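Local coordinates for bifunctional purine biosynthetic protein ADE5,7 (Cryptococcus neoformans var. grubii serotype A, PDB 7LVO), which catalyses, through this GAR synthetase half, the ATP-dependent joining of glycine to 5-phosphoribosylamine in purine biosynthesis, the whole enzyme also performing the later AIR synthetase step, at residues S36-L41 and S59-R64; T341-L346 and G376-V381. All blocks are in the same frame, centred on the assembly; numbering follows the deposited sequence.

Contact 1 (S36-L41 and S59-R64); sequences SDLSIL and SSRVAR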
loop_
_atom_site.group_PDB
_atom_site.type_symbol
_atom_site.label_atom_id
_atom_site.label_comp_id
_atom_site.label_asym_id
_atom_site.label_seq_id
_atom_site.Cartn_x
_atom_site.Cartn_y
_atom_site.Cartn_z
ATOM N N SER A 36 0.917 0.227 28.667
ATOM C CA SER A 36 2.154 -0.318 28.119
ATOM C C SER A 36 2.096 -1.836 27.975
ATOM O O SER A 36 3.127 -2.514 28.009
ATOM C CB SER A 36 3.342 0.089 28.988
ATOM O OG SER A 36 3.152 -0.315 30.335
ATOM N N ASP A 37 0.899 -2.384 27.804
ATOM C CA ASP A 37 0.713 -3.807 27.523
ATOM C C ASP A 37 -0.357 -3.959 26.447
ATOM O O ASP A 37 -1.299 -4.742 26.568
ATOM C CB ASP A 37 0.348 -4.580 28.791
ATOM C CG ASP A 37 -0.888 -4.030 29.475
ATOM O OD1 ASP A 37 -1.154 -2.818 29.343
ATOM O OD2 ASP A 37 -1.591 -4.812 30.142
ATOM N N LEU A 38 -0.199 -3.208 25.362
ATOM C CA LEU A 38 -1.233 -3.115 24.349
ATOM C C LEU A 38 -1.364 -4.413 23.557
ATOM O O LEU A 38 -0.411 -5.181 23.409
ATOM C CB LEU A 38 -0.924 -1.965 23.398
ATOM C CG LEU A 38 -0.931 -0.568 24.017
ATOM C CD1 LEU A 38 -0.321 0.435 23.051
ATOM C CD2 LEU A 38 -2.342 -0.164 24.399
ATOM N N SER A 39 -2.571 -4.645 23.047
ATOM C CA SER A 39 -2.863 -5.729 22.120
ATOM C C SER A 39 -3.298 -5.101 20.805
ATOM O O SER A 39 -4.273 -4.343 20.776
ATOM C CB SER A 39 -3.959 -6.647 22.667
ATOM O OG SER A 39 -3.523 -7.298 23.843
ATOM N N ILE A 40 -2.567 -5.399 19.730
ATOM C CA ILE A 40 -2.826 -4.845 18.407
ATOM C C ILE A 40 -3.218 -5.974 17.468
ATOM O O ILE A 40 -2.611 -7.050 17.481
ATOM C CB ILE A 40 -1.596 -4.088 17.861
ATOM C CG1 ILE A 40 -1.301 -2.860 18.726
ATOM C CG2 ILE A 40 -1.824 -3.681 16.412
ATOM C CD1 ILE A 40 0.028 -2.195 18.415
ATOM N N LEU A 41 -4.232 -5.729 16.652
ATOM C CA LEU A 41 -4.750 -6.706 15.702
ATOM C C LEU A 41 -4.447 -6.229 14.291
ATOM O O LEU A 41 -4.938 -5.170 13.869
ATOM C CB LEU A 41 -6.254 -6.897 15.888
ATOM C CG LEU A 41 -6.972 -7.773 14.868
ATOM C CD1 LEU A 41 -6.482 -9.213 14.938
ATOM C CD2 LEU A 41 -8.476 -7.702 15.091
ATOM N N SER A 59 8.176 -2.383 20.182
ATOM C CA SER A 59 7.698 -1.365 21.112
ATOM C C SER A 59 7.578 -1.948 22.514
ATOM O O SER A 59 6.965 -2.997 22.712
ATOM C CB SER A 59 6.347 -0.826 20.658
ATOM O OG SER A 59 5.653 -0.185 21.729
ATOM N N SER A 60 8.150 -1.250 23.495
ATOM C CA SER A 60 7.978 -1.642 24.889
ATOM C C SER A 60 6.565 -1.393 25.394
ATOM O O SER A 60 6.237 -1.819 26.506
ATOM C CB SER A 60 8.987 -0.903 25.777
ATOM O OG SER A 60 8.784 0.494 25.726
ATOM N N ARG A 61 5.730 -0.705 24.619
ATOM C CA ARG A 61 4.337 -0.474 24.982
ATOM C C ARG A 61 3.395 -1.513 24.390
ATOM O O ARG A 61 2.179 -1.399 24.564
ATOM C CB ARG A 61 3.905 0.924 24.533
ATOM C CG ARG A 61 4.559 2.059 25.317
ATOM C CD ARG A 61 4.116 3.417 24.802
ATOM N NE ARG A 61 2.679 3.472 24.561
ATOM C CZ ARG A 61 1.761 3.517 25.516
ATOM N NH1 ARG A 61 2.094 3.494 26.796
ATOM N NH2 ARG A 61 0.475 3.580 25.179
ATOM N N VAL A 62 3.924 -2.517 23.696
ATOM C CA VAL A 62 3.123 -3.543 23.043
ATOM C C VAL A 62 3.451 -4.886 23.679
ATOM O O VAL A 62 4.624 -5.265 23.772
ATOM C CB VAL A 62 3.379 -3.575 21.525
ATOM C CG1 VAL A 62 2.678 -4.771 20.890
ATOM C CG2 VAL A 62 2.923 -2.275 20.889
ATOM N N ALA A 63 2.409 -5.607 24.111
ATOM C CA ALA A 63 2.566 -6.936 24.679
ATOM C C ALA A 63 2.013 -8.049 23.802
ATOM O O ALA A 63 2.378 -9.212 24.010
ATOM C CB ALA A 63 1.882 -7.009 26.052
ATOM N N ARG A 64 1.158 -7.731 22.834
ATOM C CA ARG A 64 0.497 -8.753 22.032
ATOM C C ARG A 64 0.263 -8.217 20.629
ATOM O O ARG A 64 -0.272 -7.115 20.463
ATOM C CB ARG A 64 -0.833 -9.168 22.675
ATOM C CG ARG A 64 -1.561 -10.293 21.969
ATOM C CD ARG A 64 -2.912 -10.554 22.633
ATOM N NE ARG A 64 -3.603 -11.704 22.060
ATOM C CZ ARG A 64 -4.855 -12.041 22.344
ATOM N NH1 ARG A 64 -5.588 -11.323 23.175
ATOM N NH2 ARG A 64 -5.383 -13.122 21.774
HETATM O O HOH W 1 4.383 -4.288 26.604
#

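Contact 2 (T341-L346 and G376-V381); sequences TQALML and GYAVSV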
loop_
_atom_site.group_PDB
_atom_site.type_symbol
_atom_site.label_atom_id
_atom_site.label_comp_id
_atom_site.label_asym_id
_atom_site.label_seq_id
_atom_site.Cartn_x
_atom_site.Cartn_y
_atom_site.Cartn_z
ATOM N N THR A 341 6.342 -0.615 2.214
ATOM C CA THR A 341 6.439 -0.667 3.668
ATOM C C THR A 341 7.646 -1.474 4.115
ATOM O O THR A 341 8.350 -1.081 5.056
ATOM C CB THR A 341 5.157 -1.257 4.256
ATOM O OG1 THR A 341 4.047 -0.423 3.910
ATOM C CG2 THR A 341 5.248 -1.372 5.773
ATOM N N GLN A 342 7.909 -2.604 3.449
ATOM C CA GLN A 342 9.033 -3.447 3.858
ATOM C C GLN A 342 10.349 -2.684 3.842
ATOM O O GLN A 342 11.230 -2.943 4.670
ATOM C CB GLN A 342 9.135 -4.671 2.949
ATOM C CG GLN A 342 7.968 -5.657 3.089
ATOM C CD GLN A 342 6.820 -5.362 2.138
ATOM O OE1 GLN A 342 6.265 -4.258 2.123
ATOM N NE2 GLN A 342 6.458 -6.356 1.334
ATOM N N ALA A 343 10.504 -1.739 2.915
ATOM C CA ALA A 343 11.728 -0.945 2.881
ATOM C C ALA A 343 11.670 0.226 3.856
ATOM O O ALA A 343 12.655 0.502 4.545
ATOM C CB ALA A 343 11.987 -0.438 1.463
ATOM N N LEU A 344 10.520 0.903 3.939
ATOM C CA LEU A 344 10.418 2.102 4.769
ATOM C C LEU A 344 10.532 1.769 6.253
ATOM O O LEU A 344 11.095 2.555 7.028
ATOM C CB LEU A 344 9.110 2.821 4.488
ATOM C CG LEU A 344 8.999 3.540 3.144
ATOM C CD1 LEU A 344 7.562 3.974 2.856
ATOM C CD2 LEU A 344 9.932 4.733 3.099
ATOM N N MET A 345 9.995 0.621 6.670
ATOM C CA MET A 345 10.102 0.222 8.068
ATOM C C MET A 345 11.561 0.138 8.505
ATOM O O MET A 345 11.871 0.330 9.687
ATOM C CB MET A 345 9.413 -1.118 8.296
ATOM C CG MET A 345 7.884 -1.078 8.202
ATOM S SD MET A 345 7.111 -0.025 9.445
ATOM C CE MET A 345 6.848 1.475 8.513
ATOM N N LEU A 346 12.466 -0.157 7.573
ATOM C CA LEU A 346 13.887 -0.232 7.894
ATOM C C LEU A 346 14.550 1.134 7.994
ATOM O O LEU A 346 15.728 1.200 8.355
ATOM C CB LEU A 346 14.611 -1.080 6.853
ATOM C CG LEU A 346 14.549 -2.587 7.052
ATOM C CD1 LEU A 346 13.138 -3.055 7.351
ATOM C CD2 LEU A 346 15.106 -3.304 5.833
ATOM N N GLY A 376 20.730 7.136 5.235
ATOM C CA GLY A 376 20.939 6.056 4.300
ATOM C C GLY A 376 19.695 5.716 3.503
ATOM O O GLY A 376 18.742 6.490 3.405
ATOM N N TYR A 377 19.709 4.513 2.935
ATOM C CA TYR A 377 18.662 4.059 2.033
ATOM C C TYR A 377 18.186 2.678 2.450
ATOM O O TYR A 377 18.835 1.990 3.235
ATOM C CB TYR A 377 19.162 4.019 0.573
ATOM C CG TYR A 377 19.655 5.355 0.059
ATOM C CD1 TYR A 377 20.919 5.822 0.386
ATOM C CD2 TYR A 377 18.854 6.145 -0.753
ATOM C CE1 TYR A 377 21.372 7.045 -0.085
ATOM C CE2 TYR A 377 19.291 7.364 -1.222
ATOM C CZ TYR A 377 20.551 7.810 -0.887
ATOM O OH TYR A 377 20.996 9.027 -1.353
ATOM N N ALA A 378 17.033 2.285 1.914
ATOM C CA ALA A 378 16.452 0.972 2.169
ATOM C C ALA A 378 15.888 0.428 0.865
ATOM O O ALA A 378 15.386 1.183 0.024
ATOM C CB ALA A 378 15.347 1.042 3.240
ATOM N N VAL A 379 15.963 -0.893 0.710
ATOM C CA VAL A 379 15.542 -1.563 -0.511
ATOM C C VAL A 379 14.792 -2.837 -0.147
ATOM O O VAL A 379 15.110 -3.504 0.837
ATOM C CB VAL A 379 16.742 -1.903 -1.425
ATOM C CG1 VAL A 379 16.262 -2.573 -2.705
ATOM C CG2 VAL A 379 17.559 -0.656 -1.730
ATOM N N SER A 380 13.790 -3.173 -0.960
ATOM C CA SER A 380 13.044 -4.416 -0.826
ATOM C C SER A 380 12.975 -5.080 -2.190
ATOM O O SER A 380 12.608 -4.433 -3.174
ATOM C CB SER A 380 11.632 -4.175 -0.282
ATOM O OG SER A 380 10.870 -3.348 -1.146
ATOM N N VAL A 381 13.319 -6.364 -2.249
ATOM C CA VAL A 381 13.338 -7.121 -3.499
ATOM C C VAL A 381 12.426 -8.329 -3.331
ATOM O O VAL A 381 12.633 -9.151 -2.431
ATOM C CB VAL A 381 14.757 -7.559 -3.880
ATOM C CG1 VAL A 381 14.713 -8.405 -5.154
ATOM C CG2 VAL A 381 15.661 -6.348 -4.075
#

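Contact 1 (S36-L41 and S59-R64)
Two adjacent parallel strands of the N domain begin side by side here, with L38 opposite V62 and S39 opposite R64. The pairing slips by one residue between these bridges, a beta bulge. The slip shows in L38 O, which accepts from two backbone N-H groups: A63 N at 2.9 Å, in the carbonyl plane on a lone pair, and R64 N at 3.0 Å, close to the line of the carbonyl bond. Outside the bulge, L38 N donates to R61 O at 3.1 Å (165° at the hydrogen) and I40 N to R64 O. Strand 38-44, helix 47-56 and strand 62-67 form a beta-alpha-beta unit, whose second strand is entered through the S59-V62 type I turn, where S59 OG accepts from R61 N as an ST turn. On one face, I40 CD1 meets V62 CG2 at 3.8 Å, the side chains crossing at about a right angle. On the other, R64 CG is anti to the backbone N (chi1 -176°), and the extended chain passes S39 OG, 3.5 Å from R64 CD, to a salt bridge with E104. R61 runs beside L38, its NH2 3.9 Å from L38 CD1. At the exposed S36 and S60, one water donates to both carbonyl oxygens.

Contact 2 (T341-L346 and G376-V381)
A helix-on-sheet packing, with helix 340-344 of the ATP-grasp region laid over strand 377-384, in the antiparallel sheet that also holds strands 277-280 and 427-435, brings A343 down onto A378 and S380. The CB bonds of Q342, A343 and L346 aim at the strand, and those of A378 and S380 aim back, whereas V379 between them is directed away, to helix 438-449. This alternation presents every second strand residue to the helix. A343 CB sits over the backbone, 4.0 Å from V379 C, and is 4.1 Å from A378 CB. On one flank, Q342 CB meets S380 CB at 4.1 Å; the Q342 chain bends at chi2 (90°), and its amide NE2 is bound by D338. On the other flank, L346 CB lies 4.3 Å from A378 CB. The small A343 and A378 side chains are consistent with this close approach, 5.1 Å between A343 CA and V379 CA. S380 OG stands between its backbone N and carbonyl carbon (chi1 61°), where it hydrogen-bonds P339 O just before the helix and lies 4.1 Å from A343 CB. A343 O accepts from L346 N at 3.1 Å and has A378 CB 3.0 Å to its side, a tight contact.

How the contacts relate
From the N terminus, strand 38-44 leads through helix 47-56 to strand 62-67, so contact 1 closes a short loop of 17 intervening residues, 10 of them helical. The chain then runs through most of the ATP-grasp region before contact 2 opens, closing a 29-residue loop that includes helix 354-362. The two are in series, neither nested nor crossed, with centres about 24 Å apart and nearest atoms about 11 Å apart. Contact 1 is internal to the N domain's parallel sheet; contact 2 ties the ATP-grasp region to the C domain. Each loop's helix touches the other contact: 47-56, from the loop of contact 1, touches T341, Q342 and M345, and 354-362, from that of contact 2, touches L38, S59 and V62.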